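Alpha/beta hydrolase fold protein (Nakamurella multipartita, PDB 4Y7D) probably acts as a hydrolase of the alpha/beta hydrolase fold, though its substrate and the reaction it catalyses are not established. Local coordinates at residues Gly44-Asp47 and Ala48-Met52; Phe220-Asp223 and Met224-Ala228; Arg293-Glu296 and Leu297-Gly301. All blocks are in the same frame, centred on the assembly; numbering follows the deposited sequence.

How the contacts relate
The three contacts follow one another along the chain, each in or at the end of one helix. Contact 1 lies at the start of helix 46-58, which connects strands 35-39 and 62-66 of the central sheet. Contact 2 lies in helix 217-227, in the long helical insertion between strands 124-130 and 242-247. Contact 3 closes helix 288-299, near the end of the chain. The centres of contacts 1 and 2 are about 19 Å apart, those of contacts 2 and 3 about 31 Å, on opposite sides of the chain's centre. None touches another; nearest atoms of contacts 1 and 2 are about 6 Å apart. Contacts 1 and 3 thus belong to helices packed on the central sheet, contact 2 to the inserted helical region.

Contact 1: Gly44-Asp47 and Ala48-Met52; sequences GGHD and AGLAM
Asp47 and Ala48 meet in the first turn of helix 46-58. The Asp47 side chain can be followed outward. Asp47 CB lies 3.2 Å from Ala48 N, a spacing set by the covalent link between neighbours. CG stands between the backbone N and the carbonyl carbon (chi1 56°), which folds the carboxylate back over the next amide. Asp47 OD1 then takes a weak hydrogen bond from Ala48 N, 3.0 Å away and bent to 142°. OD2 makes the stronger contact, a salt bridge to Arg216, which also bonds to Gly44 O. With an alanine here, Arg216 would probably be left without its carboxylate mate, and Ala48 N would lose its weak side-chain acceptor.

Gly45 is the N-cap. Gly45 O receives Gly49 N at 3.0 Å in a nearly straight bond. Leu50 N bonds to His46 O with the donor above the carbonyl plane, and Ala51 N bonds to Asp47 O. Leu50 CG also rests 3.2 Å from His46 O. Leu50 CD1 reaches the edge of the His46 ring, near its plane, 4.4 Å from His46 CD2. The same leucine touches Val28 and Val30 of strand 23-31. The whole is the N-terminal turn of a helix in a beta-alpha-beta crossover of the alpha/beta hydrolase fold, where relatives often place part of the oxyanion hole in the preceding loop.

Contact 2: Phe220-Asp223 and Met224-Ala228; sequences FDND and MDQFA
The Phe227 ring lies over the backbone carbonyl of Asp223, an unusual place for an aromatic face. Asp223 O sits 3.1 Å above the Phe227 ring plane, shifted toward the rim, and also accepts the helical bond from Phe227 N. Asp223 CB makes a CH-pi contact with the same ring, 4.1 Å from the Phe227 centroid. The two side chains run side by side, with carboxylate and ring planes 8° apart. Asp223 OD2 takes a salt bridge from Arg68 and hydrogen bonds with Tyr71 OH and Ser42 OG.

One turn earlier, Phe220 meets Met224, a selenomethionine. Met224 CG is over the ring face, 3.9 Å from the Phe220 centroid. Bends at chi2 and chi3 carry SE obliquely past the same ring. Another ring, His212, stacks on Phe220.

Farther round the helix, a water joins three side chains. It donates to Asn222 OD1 (3.0 Å) and Asp225 OD2, and accepts from Gln226 NE2. Asn222 ND2 bonds to Val80 O, and Asp225 has a salt bridge to Arg229. Four i to i+4 backbone bonds run beneath these contacts. The arrangement is a Met-aromatic pair and an i to i+4 CH-pi pair within one helix of the insertion between strands 124-130 and 242-247, the place where many alpha/beta hydrolases carry a cap.

Contact 3: Arg293-Glu296 and Leu297-Gly301; sequences RAAE and LLRAG
Leu297 N, Leu298 N and Arg299 N bond to the O atoms of Arg293, Ala294 and Ala295; of these three bonds, the last is the most bent, with an N-H...O angle of 141°. Arg299 N also reaches Glu296 O weakly as the helix ends. Ala300 then turns to positive phi. A water donates to Glu296 O at 2.9 Å and accepts from Gly301 N, so it spans the helix end.

Glu296 and Arg299 cross at about a right angle and form a salt bridge. Arg299 NH2 is 2.7 Å from Glu296 OE1. The bond uses the anti side of OE1, 33° out of the carboxylate plane. Arg299 stays extended from CG to NE, and its guanidinium passes back over the Ala295 carbonyl. Its NH1 pairs with Glu59, just past helix 46-58.

Leu297 CD1 lies over a face of the Arg293 guanidinium, 3.8 Å from Arg293 NH2. Arg293 NE pairs with Glu269. Ala294 and Leu298 face the sheet, where both touch Val128. The chemistry is therefore split: apolar groups set the helix on strands 124-130 and 242-247, while Arg299 shares its charge between two glutamates, which probably limits its rotation near the chain end.

Contact 1: Gly44-Asp47 and Ala48-Met52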
# COMPACT_ATOMS: atom_id res chain seq x y z
N GLY A 44 0.91 7.33 -4.23
CA GLY A 44 1.48 7.16 -2.91
C GLY A 44 2.89 7.71 -2.94
O GLY A 44 3.25 8.61 -3.72
N GLY A 45 3.69 7.20 -2.04
CA GLY A 45 5.04 7.65 -1.87
C GLY A 45 5.48 7.29 -0.48
O GLY A 45 4.75 6.65 0.25
N HIS A 46 6.64 7.78 -0.08
CA HIS A 46 7.16 7.35 1.22
C HIS A 46 6.33 7.86 2.40
O HIS A 46 6.40 7.34 3.49
CB HIS A 46 8.64 7.74 1.36
CG HIS A 46 8.86 9.23 1.36
ND1 HIS A 46 9.28 9.91 0.25
CD2 HIS A 46 8.67 10.16 2.34
CE1 HIS A 46 9.32 11.21 0.53
NE2 HIS A 46 8.97 11.38 1.80
N ASP A 47 5.57 8.92 2.21
CA ASP A 47 4.65 9.37 3.26
C ASP A 47 3.57 8.34 3.57
O ASP A 47 3.36 8.00 4.73
CB ASP A 47 4.05 10.75 2.96
CG ASP A 47 3.32 10.83 1.58
OD1 ASP A 47 3.50 10.02 0.61
OD2 ASP A 47 2.51 11.78 1.49
N ALA A 48 2.92 7.84 2.52
CA ALA A 48 1.94 6.76 2.66
C ALA A 48 2.61 5.54 3.22
O ALA A 48 2.08 4.88 4.11
CB ALA A 48 1.30 6.42 1.32
N GLY A 49 3.76 5.18 2.67
CA GLY A 49 4.48 4.00 3.15
C GLY A 49 4.84 4.07 4.62
O GLY A 49 4.73 3.09 5.33
N LEU A 50 5.30 5.22 5.09
CA LEU A 50 5.64 5.32 6.49
C LEU A 50 4.41 5.17 7.38
O LEU A 50 4.51 4.63 8.50
CB LEU A 50 6.31 6.68 6.78
CG LEU A 50 7.77 6.79 6.36
CD1 LEU A 50 8.27 8.24 6.33
CD2 LEU A 50 8.66 5.97 7.31
N ALA A 51 3.28 5.68 6.93
CA ALA A 51 2.04 5.54 7.68
C ALA A 51 1.63 4.06 7.74
O ALA A 51 1.28 3.54 8.81
CB ALA A 51 0.93 6.37 7.03
N MSE A 52 1.75 3.37 6.61
CA MSE A 52 1.54 1.91 6.56
C MSE A 52 2.48 1.15 7.54
O MSE A 52 2.08 0.15 8.13
CB MSE A 52 1.79 1.36 5.17
CG MSE A 52 0.76 1.81 4.12
SE MSE A 52 1.42 1.34 2.30
CE MSE A 52 1.64 -0.56 2.51

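Contact 2: Phe220-Asp223 and Met224-Ala228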
# COMPACT_ATOMS: atom_id res chain seq x y z
N PHE A 220 1.65 7.74 -10.97
CA PHE A 220 0.22 7.40 -10.97
C PHE A 220 -0.25 7.05 -12.39
O PHE A 220 -0.88 6.03 -12.60
CB PHE A 220 -0.60 8.55 -10.42
CG PHE A 220 -2.09 8.28 -10.48
CD1 PHE A 220 -2.64 7.36 -9.64
CD2 PHE A 220 -2.88 8.88 -11.46
CE1 PHE A 220 -3.99 7.04 -9.70
CE2 PHE A 220 -4.25 8.60 -11.54
CZ PHE A 220 -4.81 7.69 -10.64
N ASP A 221 0.08 7.90 -13.36
CA ASP A 221 -0.29 7.65 -14.77
C ASP A 221 0.35 6.33 -15.28
O ASP A 221 -0.29 5.52 -15.94
CB ASP A 221 0.22 8.80 -15.64
CG ASP A 221 -0.61 10.07 -15.48
OD1 ASP A 221 -1.70 9.99 -14.88
OD2 ASP A 221 -0.19 11.12 -15.99
N ASN A 222 1.60 6.11 -14.89
CA ASN A 222 2.27 4.87 -15.23
C ASN A 222 1.54 3.63 -14.63
O ASN A 222 1.31 2.62 -15.30
CB ASN A 222 3.71 4.88 -14.73
CG ASN A 222 4.42 3.61 -15.11
OD1 ASN A 222 4.51 3.30 -16.28
ND2 ASN A 222 4.89 2.85 -14.16
N ASP A 223 1.18 3.73 -13.37
CA ASP A 223 0.47 2.61 -12.70
C ASP A 223 -0.87 2.35 -13.40
O ASP A 223 -1.26 1.20 -13.68
CB ASP A 223 0.20 2.91 -11.23
CG ASP A 223 1.40 2.88 -10.33
OD1 ASP A 223 2.49 2.39 -10.73
OD2 ASP A 223 1.25 3.37 -9.17
N MSE A 224 -1.59 3.41 -13.72
CA MSE A 224 -2.91 3.21 -14.36
C MSE A 224 -2.73 2.55 -15.71
O MSE A 224 -3.51 1.67 -16.12
CB MSE A 224 -3.70 4.54 -14.46
CG MSE A 224 -4.02 5.07 -13.07
SE MSE A 224 -5.11 3.98 -11.81
CE MSE A 224 -3.75 3.15 -10.68
N ASP A 225 -1.71 2.95 -16.45
CA ASP A 225 -1.46 2.36 -17.73
C ASP A 225 -1.01 0.89 -17.60
O ASP A 225 -1.51 -0.00 -18.33
CB ASP A 225 -0.42 3.17 -18.49
CG ASP A 225 -0.01 2.49 -19.73
OD1 ASP A 225 -0.87 2.15 -20.53
OD2 ASP A 225 1.19 2.31 -19.95
N GLN A 226 -0.11 0.62 -16.66
CA GLN A 226 0.41 -0.72 -16.52
C GLN A 226 -0.63 -1.68 -15.98
O GLN A 226 -0.69 -2.82 -16.40
CB GLN A 226 1.62 -0.71 -15.57
CG GLN A 226 2.88 -0.09 -16.19
CD GLN A 226 3.33 -0.87 -17.39
OE1 GLN A 226 3.37 -2.08 -17.36
NE2 GLN A 226 3.59 -0.20 -18.47
N PHE A 227 -1.43 -1.25 -15.01
CA PHE A 227 -2.39 -2.18 -14.41
C PHE A 227 -3.45 -2.60 -15.42
O PHE A 227 -3.95 -3.72 -15.35
CB PHE A 227 -3.09 -1.60 -13.17
CG PHE A 227 -2.17 -1.23 -12.03
CD1 PHE A 227 -0.83 -1.56 -12.05
CD2 PHE A 227 -2.66 -0.56 -10.96
CE1 PHE A 227 -0.00 -1.21 -10.99
CE2 PHE A 227 -1.84 -0.17 -9.92
CZ PHE A 227 -0.51 -0.50 -9.95
N ALA A 228 -3.79 -1.71 -16.36
CA ALA A 228 -4.71 -2.03 -17.44
C ALA A 228 -4.14 -3.01 -18.48
O ALA A 228 -4.88 -3.51 -19.34
CB ALA A 228 -5.16 -0.73 -18.15
O HOH W 1 3.42 2.34 -18.87

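Contact 3: Arg293-Glu296 and Leu297-Gly301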
# COMPACT_ATOMS: atom_id res chain seq x y z
N ARG A 293 -0.91 -10.31 13.76
CA ARG A 293 -0.63 -11.53 12.97
C ARG A 293 0.31 -11.22 11.80
O ARG A 293 1.22 -12.00 11.51
CB ARG A 293 -1.96 -12.22 12.52
CG ARG A 293 -1.82 -13.30 11.47
CD ARG A 293 -0.99 -14.48 11.94
NE ARG A 293 -0.83 -15.54 10.93
CZ ARG A 293 0.14 -16.46 10.95
NH1 ARG A 293 1.05 -16.48 11.92
NH2 ARG A 293 0.20 -17.38 10.00
N ALA A 294 0.03 -10.13 11.11
CA ALA A 294 0.91 -9.68 10.02
C ALA A 294 2.34 -9.49 10.50
O ALA A 294 3.28 -9.98 9.88
CB ALA A 294 0.39 -8.41 9.40
N ALA A 295 2.51 -8.81 11.62
CA ALA A 295 3.84 -8.59 12.18
C ALA A 295 4.53 -9.88 12.53
O ALA A 295 5.71 -10.03 12.23
CB ALA A 295 3.77 -7.67 13.39
N GLU A 296 3.80 -10.81 13.13
CA GLU A 296 4.40 -12.09 13.49
C GLU A 296 4.82 -12.88 12.25
O GLU A 296 5.92 -13.48 12.20
CB GLU A 296 3.46 -12.90 14.37
CG GLU A 296 4.02 -14.22 14.87
CD GLU A 296 5.42 -14.16 15.59
OE1 GLU A 296 5.76 -13.21 16.36
OE2 GLU A 296 6.20 -15.14 15.37
N LEU A 297 3.98 -12.88 11.23
CA LEU A 297 4.36 -13.48 9.99
C LEU A 297 5.63 -12.83 9.42
O LEU A 297 6.53 -13.54 8.99
CB LEU A 297 3.23 -13.40 8.99
CG LEU A 297 3.40 -14.32 7.80
CD1 LEU A 297 3.12 -15.76 8.21
CD2 LEU A 297 2.48 -13.88 6.68
N LEU A 298 5.69 -11.50 9.43
CA LEU A 298 6.80 -10.79 8.79
C LEU A 298 8.12 -10.94 9.54
O LEU A 298 9.18 -10.77 8.95
CB LEU A 298 6.44 -9.31 8.56
CG LEU A 298 5.34 -9.14 7.51
CD1 LEU A 298 4.60 -7.79 7.57
CD2 LEU A 298 5.91 -9.35 6.14
N ARG A 299 8.05 -11.25 10.83
CA ARG A 299 9.25 -11.54 11.63
C ARG A 299 9.91 -12.83 11.13
O ARG A 299 11.10 -12.99 11.29
CB ARG A 299 8.87 -11.77 13.08
CG ARG A 299 8.66 -10.53 13.87
CD ARG A 299 8.58 -10.88 15.35
NE ARG A 299 8.02 -9.69 15.92
CZ ARG A 299 6.74 -9.53 16.25
NH1 ARG A 299 6.36 -8.35 16.66
NH2 ARG A 299 5.87 -10.54 16.24
N ALA A 300 9.14 -13.74 10.54
CA ALA A 300 9.66 -14.92 9.80
C ALA A 300 10.74 -15.63 10.60
O ALA A 300 11.85 -15.89 10.11
CB ALA A 300 10.19 -14.50 8.43
N GLY A 301 10.43 -15.89 11.87
CA GLY A 301 11.35 -16.59 12.78
C GLY A 301 12.38 -15.68 13.45
O GLY A 301 13.20 -16.17 14.23
O HOH W 2 7.87 -15.62 12.12